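Local atomic coordinates of branched-chain-amino-acid aminotransferase (Pseudomonas aeruginosa, PDB entry 6NST), a protein that probably catalyses the reversible, pyridoxal-phosphate-dependent transfer of the amino group of leucine, isoleucine or valine to 2-oxoglutarate in branched-chain amino acid biosynthesis. Residues L27-T30 with H31-M35; R54-A57 with H58-L62; M185-P188 with E189-A193; G219-R222 with N223-L226. The protein carries 1 engineered substitution. All coordinates share one frame; numbering follows the deposited sequence.

Contact 1: L27-T30 with H31-M35; sequences LTHT and HHYGM. Engineered in segment 31-35: His31 (natural residue Leu).
From Thr28 to Tyr33 the backbone folds into little more than one helical turn: Tyr33 N (2.9 Å) and His32 N (3.0 Å) both donate to His29 O, and Gly34 N closes the last turn on Thr30 O. Gly34 then leaves the helix with positive phi (72°), and the returning chain brings Met35 O to 2.5 Å from Thr30 OG1, a bond in which the hydroxyl donates. Thr30 OG1 is also hydrogen-bonded to Tyr104 N, at the end of strand 96-104. One turn apart, the His29 and Tyr33 side chains cross at about a right angle. Tyr33 CD2 sits over the centre of the imidazole, while the rings meet obliquely, planes 38° apart and centroids 4.6 Å apart. Their polar ends are fixed elsewhere, His29 NE2 on Gly110 O and Tyr33 OH on Met109 O. His32 keeps CG beside its own backbone N (chi1 -70°). This presents the ring edge of His32 to Thr28 O, which lies in the ring plane 3.0 Å from His32 CD2, and brings His32 NE2 to 3.7 Å from Leu27 CD2; NE2 itself bonds to Val26 O. The engineered His31 touches the preceding turn through CB, 3.2 Å from Thr28 O, and its ring leads away to meet His31 of the second subunit and, edge-to-face, Phe103 of that subunit. Short helix 29-33 thus lies buried between strand 96-104, where Phe103 packs on Thr28 and Thr30, and the second subunit, whose Asn162 bonds to His31 O.

Contact 2: R54-A57 with H58-L62; sequences RLQA and HTDRL. With SO4 (sulfate ion), chain G.
Gln56 and Asp60 meet one helical turn apart because the glutamine chain bends at chi2 (72°) while the aspartate keeps CG beside its own backbone N (chi1 -77°). Gln56 NE2 consequently comes to 3.1 Å from Asp60 OD2, with amide and carboxylate planes nearly perpendicular, 82° apart. Beneath them Asp60 N donates to Gln56 O at 2.8 Å. On another side of the helix His58 sets the edge of its ring against the N-cap residue: Arg54 O lies near the plane of the His58 ring, 3.0 Å from His58 CD2, and also takes a weak bond from His58 N. His58 ND1 is held by Glu39. Thr59 OG1 stands 3.1 Å from Leu55 O, but Asn81 OD1 is its stronger partner, on neighbouring helix 77-89. The N-terminal two turns of helix 55-68 border the cofactor region of the class-IV aminotransferase fold, and Arg61 reaches into it. The Arg61 chain bends at chi3, and its guanidinium turns an edge to a sulfate ion: Arg61 NH2 (2.8 Å) and NH1 (3.0 Å) both donate to sulfate O1, which lies in the guanidinium plane. Glu39 forms a salt bridge with Arg61 NE, so one carboxylate orients both His58 and Arg61. The sulfate, probably from the crystallisation liquor, is consistent with a stand-in for the cofactor phosphate, since Arg61 also packs on Lys160, probably the lysine that carries pyridoxal phosphate, unmodified in this structure.

Contact 3: M185-P188 with E189-A193; sequences MLDP and EGYVA
Asp187 lays its carboxylate over the backbone of the turn that follows it, OD1 reaching Tyr191 N at 2.7 Å. Its CG stands between its own backbone N and carbonyl carbon (chi1 60°), which folds the side chain back into the bend. Tyr191 N meets OD1 on the syn side, 30° out of the carboxylate plane, and Gly190 N and Glu189 N add weaker bonds to the same oxygen. The backbone beneath is a type I turn from Asp187 to Gly190, closed by Gly190 N on Asp187 O (2.9 Å). Asp187 N in turn donates to Tyr191 O at 2.9 Å, and Gly190 takes positive phi (103°): together these are the marks of a type I turn with a G1 bulge, linking the antiparallel strands 182-186 and 192-195. Ala193 N continues the ladder on Met185 O. Between these bonds Leu186 and Val192 form a non-hydrogen-bonded pair whose side chains diverge, although Leu186 CD2 still touches Val192 CG2 at 4.0 Å; Leu186 CA meets Tyr191 O at 3.1 Å in a CA-H...O contact. Toward the tip, Asp187 OD2 and Glu189 OE1 come within 3.7 Å. A water donates to both, strongly to Asp187 OD2 (2.6 Å). Glu189 OE2 forms salt bridges with Arg240 of its own chain and of the fourth subunit, and Tyr191 makes a cation-pi contact with the former. This positive charge probably offsets the repulsion between the two carboxylates, while the backbone N-H groups gathered at OD1 would favour an ionised Asp187.

Contact 4: G219-R222 with N223-L226; sequences GITR and NTIL. With SO4 (sulfate ion), chain G.
Gly219 O accepts a hydrogen bond from Asn223 N at the opening turn of helix 220-231, the helix of a beta-alpha-beta crossover between the parallel strands 207-210 and 235-238. The ladder runs on regularly, Thr224 N to Ile220 O, Ile225 N to Thr221 O and Leu226 N to Arg222 O. Among side-chain hydrogen bonds, Thr224 OG1 turns back on the helix: lying between its backbone N and carbonyl carbon (chi1 64°), it donates to Thr221 O at 2.6 Å. Thr221 O therefore serves two donors, Thr224 OG1 and, at 3.0 Å, Ile225 N, both from the same face of its plane. Anion binding occupies the helix start. Ile220 N bonds to sulfate O1 at 2.9 Å, while O4 is gripped twice by Thr221, through N at 3.0 Å and OG1 at 2.7 Å. Backbone N-H groups at a helix N-terminus, with Thr257 and Arg61 alongside, are consistent with a cofactor-phosphate site, and the helix dipole would add to the attraction. The ionic contact is made by Arg222, which stretches out to a salt bridge with Glu238. Apolar packing runs along the sides of the helix. Thr221 and Ile225 lie side by side, pointing the same way, and both pack on Tyr288 of helix 279-292. Arg222 NH1 passes 3.7 Å from Leu226 CD1. Phe201 packs on both Arg222 and Leu226, and Leu226 CG rests 3.2 Å from Arg222 O.

Overall arrangement
The four contacts follow one another in series along the chain. Contacts 2 and 4 are the nearest pair, with centres about 13 Å apart: helices 55-68 and 220-231, far apart in sequence, converge on one sulfate and touch through Arg54 with Asn223 and His58 with Ile220. Together they line part of what is probably the cofactor-phosphate pocket. Contact 1 stands about 24 Å from contact 2 and 31 Å from contact 4, centre to centre, on the opposite side of the chain's centre from contact 4, at the interface with the second subunit. Contact 3 is a hairpin turn of the mixed sheet, its centre about 20 Å from that of contact 4, and faces the third and fourth subunits.

Contact 1: L27-T30 with H31-M35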
loop_
_atom_site.group_PDB
_atom_site.type_symbol
_atom_site.label_atom_id
_atom_site.label_comp_id
_atom_site.label_asym_id
_atom_site.label_seq_id
_atom_site.Cartn_x
_atom_site.Cartn_y
_atom_site.Cartn_z
ATOM N N LEU A 27 28.919 -17.821 18.216
ATOM C CA LEU A 27 28.328 -18.176 16.932
ATOM C C LEU A 27 26.945 -18.798 17.080
ATOM O O LEU A 27 26.533 -19.600 16.230
ATOM C CB LEU A 27 29.258 -19.116 16.165
ATOM C CG LEU A 27 30.585 -18.491 15.739
ATOM C CD1 LEU A 27 31.390 -19.469 14.902
ATOM C CD2 LEU A 27 30.338 -17.200 14.978
ATOM N N THR A 28 26.225 -18.456 18.147
ATOM C CA THR A 28 24.852 -18.912 18.317
ATOM C C THR A 28 23.984 -18.413 17.165
ATOM O O THR A 28 24.091 -17.259 16.740
ATOM C CB THR A 28 24.305 -18.415 19.657
ATOM O OG1 THR A 28 25.174 -18.839 20.714
ATOM C CG2 THR A 28 22.921 -18.965 19.909
ATOM N N HIS A 29 23.117 -19.296 16.659
ATOM C CA HIS A 29 22.365 -18.997 15.443
ATOM C C HIS A 29 21.377 -17.854 15.661
ATOM O O HIS A 29 21.298 -16.925 14.848
ATOM C CB HIS A 29 21.643 -20.253 14.956
ATOM C CG HIS A 29 21.111 -20.144 13.561
ATOM N ND1 HIS A 29 19.893 -19.569 13.270
ATOM C CD2 HIS A 29 21.629 -20.546 12.375
ATOM C CE1 HIS A 29 19.683 -19.621 11.967
ATOM N NE2 HIS A 29 20.721 -20.209 11.401
ATOM N N THR A 30 20.604 -17.908 16.750
ATOM C CA THR A 30 19.687 -16.812 17.053
ATOM C C THR A 30 20.437 -15.502 17.265
ATOM O O THR A 30 19.914 -14.426 16.950
ATOM C CB THR A 30 18.843 -17.155 18.283
ATOM O OG1 THR A 30 18.107 -18.361 18.037
ATOM C CG2 THR A 30 17.858 -16.033 18.607
ATOM N N HIS A 31 21.669 -15.576 17.775
ATOM C CA HIS A 31 22.473 -14.376 17.973
ATOM C C HIS A 31 22.770 -13.672 16.654
ATOM O O HIS A 31 22.885 -12.442 16.617
ATOM C CB HIS A 31 23.779 -14.740 18.681
ATOM C CG HIS A 31 24.369 -13.627 19.487
ATOM N ND1 HIS A 31 25.671 -13.645 19.941
ATOM C CD2 HIS A 31 23.830 -12.470 19.937
ATOM C CE1 HIS A 31 25.910 -12.542 20.627
ATOM N NE2 HIS A 31 24.809 -11.814 20.641
ATOM N N HIS A 32 22.893 -14.433 15.565
ATOM C CA HIS A 32 23.266 -13.877 14.271
ATOM C C HIS A 32 22.084 -13.639 13.346
ATOM O O HIS A 32 22.190 -12.808 12.438
ATOM C CB HIS A 32 24.269 -14.800 13.563
ATOM C CG HIS A 32 25.619 -14.832 14.206
ATOM N ND1 HIS A 32 26.733 -14.265 13.624
ATOM C CD2 HIS A 32 26.037 -15.364 15.380
ATOM C CE1 HIS A 32 27.779 -14.447 14.411
ATOM N NE2 HIS A 32 27.383 -15.111 15.483
ATOM N N TYR A 33 20.968 -14.339 13.546
ATOM C CA TYR A 33 19.837 -14.237 12.636
ATOM C C TYR A 33 18.520 -13.905 13.324
ATOM O O TYR A 33 17.496 -13.804 12.638
ATOM C CB TYR A 33 19.685 -15.536 11.833
ATOM C CG TYR A 33 20.932 -15.906 11.061
ATOM C CD1 TYR A 33 21.255 -15.256 9.875
ATOM C CD2 TYR A 33 21.791 -16.897 11.520
ATOM C CE1 TYR A 33 22.392 -15.585 9.166
ATOM C CE2 TYR A 33 22.933 -17.235 10.816
ATOM C CZ TYR A 33 23.228 -16.575 9.640
ATOM O OH TYR A 33 24.363 -16.905 8.935
ATOM N N GLY A 34 18.510 -13.733 14.644
ATOM C CA GLY A 34 17.326 -13.289 15.351
ATOM C C GLY A 34 16.202 -14.296 15.460
ATOM O O GLY A 34 15.184 -13.989 16.089
ATOM N N MET A 35 16.347 -15.487 14.884
ATOM C CA MET A 35 15.290 -16.496 14.916
ATOM C C MET A 35 15.213 -17.095 16.314
ATOM O O MET A 35 16.004 -17.966 16.683
ATOM C CB MET A 35 15.545 -17.571 13.867
ATOM C CG MET A 35 14.473 -18.645 13.788
ATOM S SD MET A 35 12.854 -17.988 13.353
ATOM C CE MET A 35 12.268 -19.263 12.242
#

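Contact 2: R54-A57 with H58-L62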
loop_
_atom_site.group_PDB
_atom_site.type_symbol
_atom_site.label_atom_id
_atom_site.label_comp_id
_atom_site.label_asym_id
_atom_site.label_seq_id
_atom_site.Cartn_x
_atom_site.Cartn_y
_atom_site.Cartn_z
ATOM N N ARG A 54 -0.471 -14.955 35.576
ATOM C CA ARG A 54 -0.849 -15.623 34.333
ATOM C C ARG A 54 0.337 -16.380 33.735
ATOM O O ARG A 54 0.779 -16.130 32.612
ATOM C CB ARG A 54 -1.436 -14.625 33.333
ATOM C CG ARG A 54 -2.609 -13.841 33.890
ATOM C CD ARG A 54 -3.477 -13.274 32.785
ATOM N NE ARG A 54 -4.184 -14.322 32.057
ATOM C CZ ARG A 54 -5.090 -14.097 31.111
ATOM N NH1 ARG A 54 -5.406 -12.855 30.773
ATOM N NH2 ARG A 54 -5.684 -15.114 30.504
ATOM N N LEU A 55 0.852 -17.319 34.530
ATOM C CA LEU A 55 1.947 -18.163 34.067
ATOM C C LEU A 55 1.539 -18.968 32.838
ATOM O O LEU A 55 2.320 -19.107 31.889
ATOM C CB LEU A 55 2.397 -19.091 35.193
ATOM C CG LEU A 55 3.466 -20.118 34.825
ATOM C CD1 LEU A 55 4.707 -19.424 34.288
ATOM C CD2 LEU A 55 3.809 -20.997 36.019
ATOM N N GLN A 56 0.311 -19.491 32.833
ATOM C CA GLN A 56 -0.132 -20.351 31.739
ATOM C C GLN A 56 -0.231 -19.580 30.427
ATOM O O GLN A 56 0.175 -20.085 29.373
ATOM C CB GLN A 56 -1.475 -20.992 32.094
ATOM C CG GLN A 56 -2.085 -21.856 30.996
ATOM C CD GLN A 56 -1.354 -23.174 30.795
ATOM O OE1 GLN A 56 -0.403 -23.490 31.511
ATOM N NE2 GLN A 56 -1.803 -23.953 29.816
ATOM N N ALA A 57 -0.759 -18.354 30.472
ATOM C CA ALA A 57 -0.921 -17.574 29.249
ATOM C C ALA A 57 0.426 -17.218 28.635
ATOM O O ALA A 57 0.564 -17.177 27.407
ATOM C CB ALA A 57 -1.733 -16.310 29.532
ATOM N N HIS A 58 1.432 -16.956 29.469
ATOM C CA HIS A 58 2.748 -16.624 28.936
ATOM C C HIS A 58 3.451 -17.862 28.395
ATOM O O HIS A 58 4.151 -17.789 27.378
ATOM C CB HIS A 58 3.588 -15.931 30.010
ATOM C CG HIS A 58 3.178 -14.514 30.264
ATOM N ND1 HIS A 58 3.583 -13.468 29.463
ATOM C CD2 HIS A 58 2.385 -13.971 31.219
ATOM C CE1 HIS A 58 3.063 -12.342 29.917
ATOM N NE2 HIS A 58 2.332 -12.619 30.982
ATOM N N THR A 59 3.278 -19.006 29.060
ATOM C CA THR A 59 3.856 -20.247 28.561
ATOM C C THR A 59 3.159 -20.702 27.285
ATOM O O THR A 59 3.814 -21.179 26.350
ATOM C CB THR A 59 3.781 -21.331 29.640
ATOM O OG1 THR A 59 4.589 -20.947 30.760
ATOM C CG2 THR A 59 4.274 -22.667 29.102
ATOM N N ASP A 60 1.833 -20.549 27.221
ATOM C CA ASP A 60 1.101 -20.918 26.012
ATOM C C ASP A 60 1.496 -20.035 24.836
ATOM O O ASP A 60 1.591 -20.511 23.700
ATOM C CB ASP A 60 -0.406 -20.828 26.254
ATOM C CG ASP A 60 -0.945 -22.002 27.045
ATOM O OD1 ASP A 60 -0.205 -22.992 27.226
ATOM O OD2 ASP A 60 -2.113 -21.932 27.484
ATOM N N ARG A 61 1.724 -18.744 25.086
ATOM C CA ARG A 61 2.130 -17.860 24.003
ATOM C C ARG A 61 3.549 -18.162 23.545
ATOM O O ARG A 61 3.859 -18.014 22.356
ATOM C CB ARG A 61 2.004 -16.399 24.431
ATOM C CG ARG A 61 2.097 -15.419 23.275
ATOM C CD ARG A 61 1.714 -14.019 23.710
ATOM N NE ARG A 61 2.663 -13.458 24.666
ATOM C CZ ARG A 61 2.540 -12.257 25.220
ATOM N NH1 ARG A 61 3.452 -11.823 26.080
ATOM N NH2 ARG A 61 1.502 -11.488 24.911
ATOM N N LEU A 62 4.419 -18.590 24.464
ATOM C CA LEU A 62 5.762 -19.000 24.067
ATOM C C LEU A 62 5.707 -20.180 23.104
ATOM O O LEU A 62 6.391 -20.182 22.072
ATOM C CB LEU A 62 6.595 -19.349 25.299
ATOM C CG LEU A 62 8.083 -19.585 25.038
ATOM C CD1 LEU A 62 8.773 -18.282 24.644
ATOM C CD2 LEU A 62 8.759 -20.212 26.249
HETATM S S SO4 G . 2.242 -8.099 27.128
HETATM O O1 SO4 G . 1.807 -9.443 26.763
HETATM O O2 SO4 G . 3.503 -8.177 27.854
HETATM O O3 SO4 G . 2.424 -7.294 25.921
HETATM O O4 SO4 G . 1.230 -7.478 27.978
#

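Contact 3: M185-P188 with E189-A193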
loop_
_atom_site.group_PDB
_atom_site.type_symbol
_atom_site.label_atom_id
_atom_site.label_comp_id
_atom_site.label_asym_id
_atom_site.label_seq_id
_atom_site.Cartn_x
_atom_site.Cartn_y
_atom_site.Cartn_z
ATOM N N MET A 185 3.187 3.649 17.681
ATOM C CA MET A 185 3.458 3.029 16.389
ATOM C C MET A 185 2.221 3.054 15.501
ATOM O O MET A 185 1.102 2.818 15.966
ATOM C CB MET A 185 3.915 1.580 16.565
ATOM C CG MET A 185 4.969 1.370 17.633
ATOM S SD MET A 185 6.512 2.199 17.241
ATOM C CE MET A 185 6.864 1.531 15.618
ATOM N N LEU A 186 2.435 3.318 14.216
ATOM C CA LEU A 186 1.391 3.239 13.205
ATOM C C LEU A 186 1.658 2.057 12.284
ATOM O O LEU A 186 2.808 1.787 11.926
ATOM C CB LEU A 186 1.316 4.529 12.382
ATOM C CG LEU A 186 1.286 5.851 13.152
ATOM C CD1 LEU A 186 1.314 7.015 12.182
ATOM C CD2 LEU A 186 0.062 5.936 14.056
ATOM N N ASP A 187 0.589 1.358 11.897
ATOM C CA ASP A 187 0.700 0.221 10.996
ATOM C C ASP A 187 0.983 0.713 9.573
ATOM O O ASP A 187 0.947 1.916 9.305
ATOM C CB ASP A 187 -0.573 -0.630 11.068
ATOM C CG ASP A 187 -1.826 0.134 10.670
ATOM O OD1 ASP A 187 -1.724 1.288 10.208
ATOM O OD2 ASP A 187 -2.928 -0.433 10.829
ATOM N N PRO A 188 1.285 -0.196 8.636
ATOM C CA PRO A 188 1.544 0.238 7.249
ATOM C C PRO A 188 0.387 0.976 6.581
ATOM O O PRO A 188 0.598 1.572 5.517
ATOM C CB PRO A 188 1.851 -1.079 6.526
ATOM C CG PRO A 188 2.454 -1.932 7.584
ATOM C CD PRO A 188 1.705 -1.595 8.848
ATOM N N GLU A 189 -0.812 0.962 7.154
ATOM C CA GLU A 189 -1.924 1.727 6.608
ATOM C C GLU A 189 -2.060 3.108 7.235
ATOM O O GLU A 189 -2.831 3.929 6.725
ATOM C CB GLU A 189 -3.236 0.951 6.781
ATOM C CG GLU A 189 -3.394 -0.217 5.817
ATOM C CD GLU A 189 -3.970 -1.452 6.480
ATOM O OE1 GLU A 189 -3.361 -1.944 7.454
ATOM O OE2 GLU A 189 -5.035 -1.927 6.031
ATOM N N GLY A 190 -1.330 3.388 8.315
ATOM C CA GLY A 190 -1.364 4.684 8.958
ATOM C C GLY A 190 -2.179 4.751 10.231
ATOM O O GLY A 190 -2.216 5.812 10.866
ATOM N N TYR A 191 -2.830 3.662 10.623
ATOM C CA TYR A 191 -3.642 3.626 11.828
ATOM C C TYR A 191 -2.785 3.283 13.044
ATOM O O TYR A 191 -1.694 2.721 12.927
ATOM C CB TYR A 191 -4.783 2.617 11.674
ATOM C CG TYR A 191 -5.731 2.973 10.552
ATOM C CD1 TYR A 191 -5.512 2.511 9.262
ATOM C CD2 TYR A 191 -6.831 3.791 10.778
ATOM C CE1 TYR A 191 -6.366 2.841 8.230
ATOM C CE2 TYR A 191 -7.696 4.126 9.749
ATOM C CZ TYR A 191 -7.455 3.647 8.478
ATOM O OH TYR A 191 -8.300 3.973 7.445
ATOM N N VAL A 192 -3.301 3.632 14.223
ATOM C CA VAL A 192 -2.582 3.381 15.465
ATOM C C VAL A 192 -2.562 1.887 15.753
ATOM O O VAL A 192 -3.596 1.210 15.690
ATOM C CB VAL A 192 -3.222 4.161 16.624
ATOM C CG1 VAL A 192 -2.533 3.829 17.940
ATOM C CG2 VAL A 192 -3.162 5.655 16.350
ATOM N N ALA A 193 -1.380 1.363 16.072
ATOM C CA ALA A 193 -1.217 -0.045 16.406
ATOM C C ALA A 193 -0.950 -0.251 17.892
ATOM O O ALA A 193 -1.748 -0.890 18.584
ATOM C CB ALA A 193 -0.084 -0.656 15.568
HETATM O O HOH W 1 -3.411 -1.064 14.035
HETATM O O HOH W 2 -5.054 -1.380 9.677
#

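Contact 4: G219-R222 with N223-L226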
loop_
_atom_site.group_PDB
_atom_site.type_symbol
_atom_site.label_atom_id
_atom_site.label_comp_id
_atom_site.label_asym_id
_atom_site.label_seq_id
_atom_site.Cartn_x
_atom_site.Cartn_y
_atom_site.Cartn_z
ATOM N N GLY A 219 -1.516 -8.536 23.316
ATOM C CA GLY A 219 -0.866 -8.488 24.614
ATOM C C GLY A 219 -1.706 -9.138 25.699
ATOM O O GLY A 219 -2.922 -8.953 25.775
ATOM N N ILE A 220 -1.036 -9.916 26.552
ATOM C CA ILE A 220 -1.720 -10.561 27.668
ATOM C C ILE A 220 -2.267 -9.518 28.633
ATOM O O ILE A 220 -3.376 -9.663 29.157
ATOM C CB ILE A 220 -0.776 -11.554 28.367
ATOM C CG1 ILE A 220 -0.447 -12.718 27.429
ATOM C CG2 ILE A 220 -1.388 -12.064 29.668
ATOM C CD1 ILE A 220 0.482 -13.747 28.029
ATOM N N THR A 221 -1.508 -8.444 28.873
ATOM C CA THR A 221 -2.002 -7.367 29.725
ATOM C C THR A 221 -3.196 -6.673 29.085
ATOM O O THR A 221 -4.138 -6.271 29.778
ATOM C CB THR A 221 -0.888 -6.359 30.004
ATOM O OG1 THR A 221 0.287 -7.050 30.441
ATOM C CG2 THR A 221 -1.318 -5.371 31.082
ATOM N N ARG A 222 -3.167 -6.514 27.761
ATOM C CA ARG A 222 -4.334 -6.007 27.050
ATOM C C ARG A 222 -5.538 -6.917 27.259
ATOM O O ARG A 222 -6.659 -6.440 27.458
ATOM C CB ARG A 222 -4.011 -5.869 25.563
ATOM C CG ARG A 222 -5.201 -5.537 24.685
ATOM C CD ARG A 222 -4.834 -5.676 23.213
ATOM N NE ARG A 222 -5.908 -5.221 22.338
ATOM C CZ ARG A 222 -6.928 -5.979 21.952
ATOM N NH1 ARG A 222 -7.019 -7.238 22.365
ATOM N NH2 ARG A 222 -7.859 -5.476 21.153
ATOM N N ASN A 223 -5.318 -8.234 27.237
ATOM C CA ASN A 223 -6.419 -9.174 27.430
ATOM C C ASN A 223 -6.972 -9.098 28.848
ATOM O O ASN A 223 -8.181 -9.253 29.056
ATOM C CB ASN A 223 -5.961 -10.596 27.109
ATOM C CG ASN A 223 -7.073 -11.617 27.268
ATOM O OD1 ASN A 223 -7.334 -12.102 28.369
ATOM N ND2 ASN A 223 -7.733 -11.948 26.164
ATOM N N THR A 224 -6.103 -8.867 29.837
ATOM C CA THR A 224 -6.579 -8.727 31.209
ATOM C C THR A 224 -7.408 -7.460 31.377
ATOM O O THR A 224 -8.396 -7.454 32.121
ATOM C CB THR A 224 -5.402 -8.720 32.187
ATOM O OG1 THR A 224 -4.586 -7.568 31.947
ATOM C CG2 THR A 224 -4.562 -9.968 32.019
ATOM N N ILE A 225 -7.022 -6.379 30.696
ATOM C CA ILE A 225 -7.774 -5.133 30.810
ATOM C C ILE A 225 -9.158 -5.287 30.190
ATOM O O ILE A 225 -10.148 -4.770 30.721
ATOM C CB ILE A 225 -6.982 -3.966 30.187
ATOM C CG1 ILE A 225 -6.200 -3.209 31.264
ATOM C CG2 ILE A 225 -7.909 -2.999 29.466
ATOM C CD1 ILE A 225 -5.170 -4.036 31.993
ATOM N N LEU A 226 -9.257 -6.014 29.071
ATOM C CA LEU A 226 -10.569 -6.293 28.492
ATOM C C LEU A 226 -11.448 -7.049 29.480
ATOM O O LEU A 226 -12.654 -6.795 29.575
ATOM C CB LEU A 226 -10.434 -7.094 27.194
ATOM C CG LEU A 226 -9.484 -6.648 26.074
ATOM C CD1 LEU A 226 -9.830 -7.357 24.769
ATOM C CD2 LEU A 226 -9.478 -5.143 25.884
HETATM S S SO4 G . 2.242 -8.099 27.128
HETATM O O1 SO4 G . 1.807 -9.443 26.763
HETATM O O2 SO4 G . 3.503 -8.177 27.854
HETATM O O3 SO4 G . 2.424 -7.294 25.921
HETATM O O4 SO4 G . 1.230 -7.478 27.978
#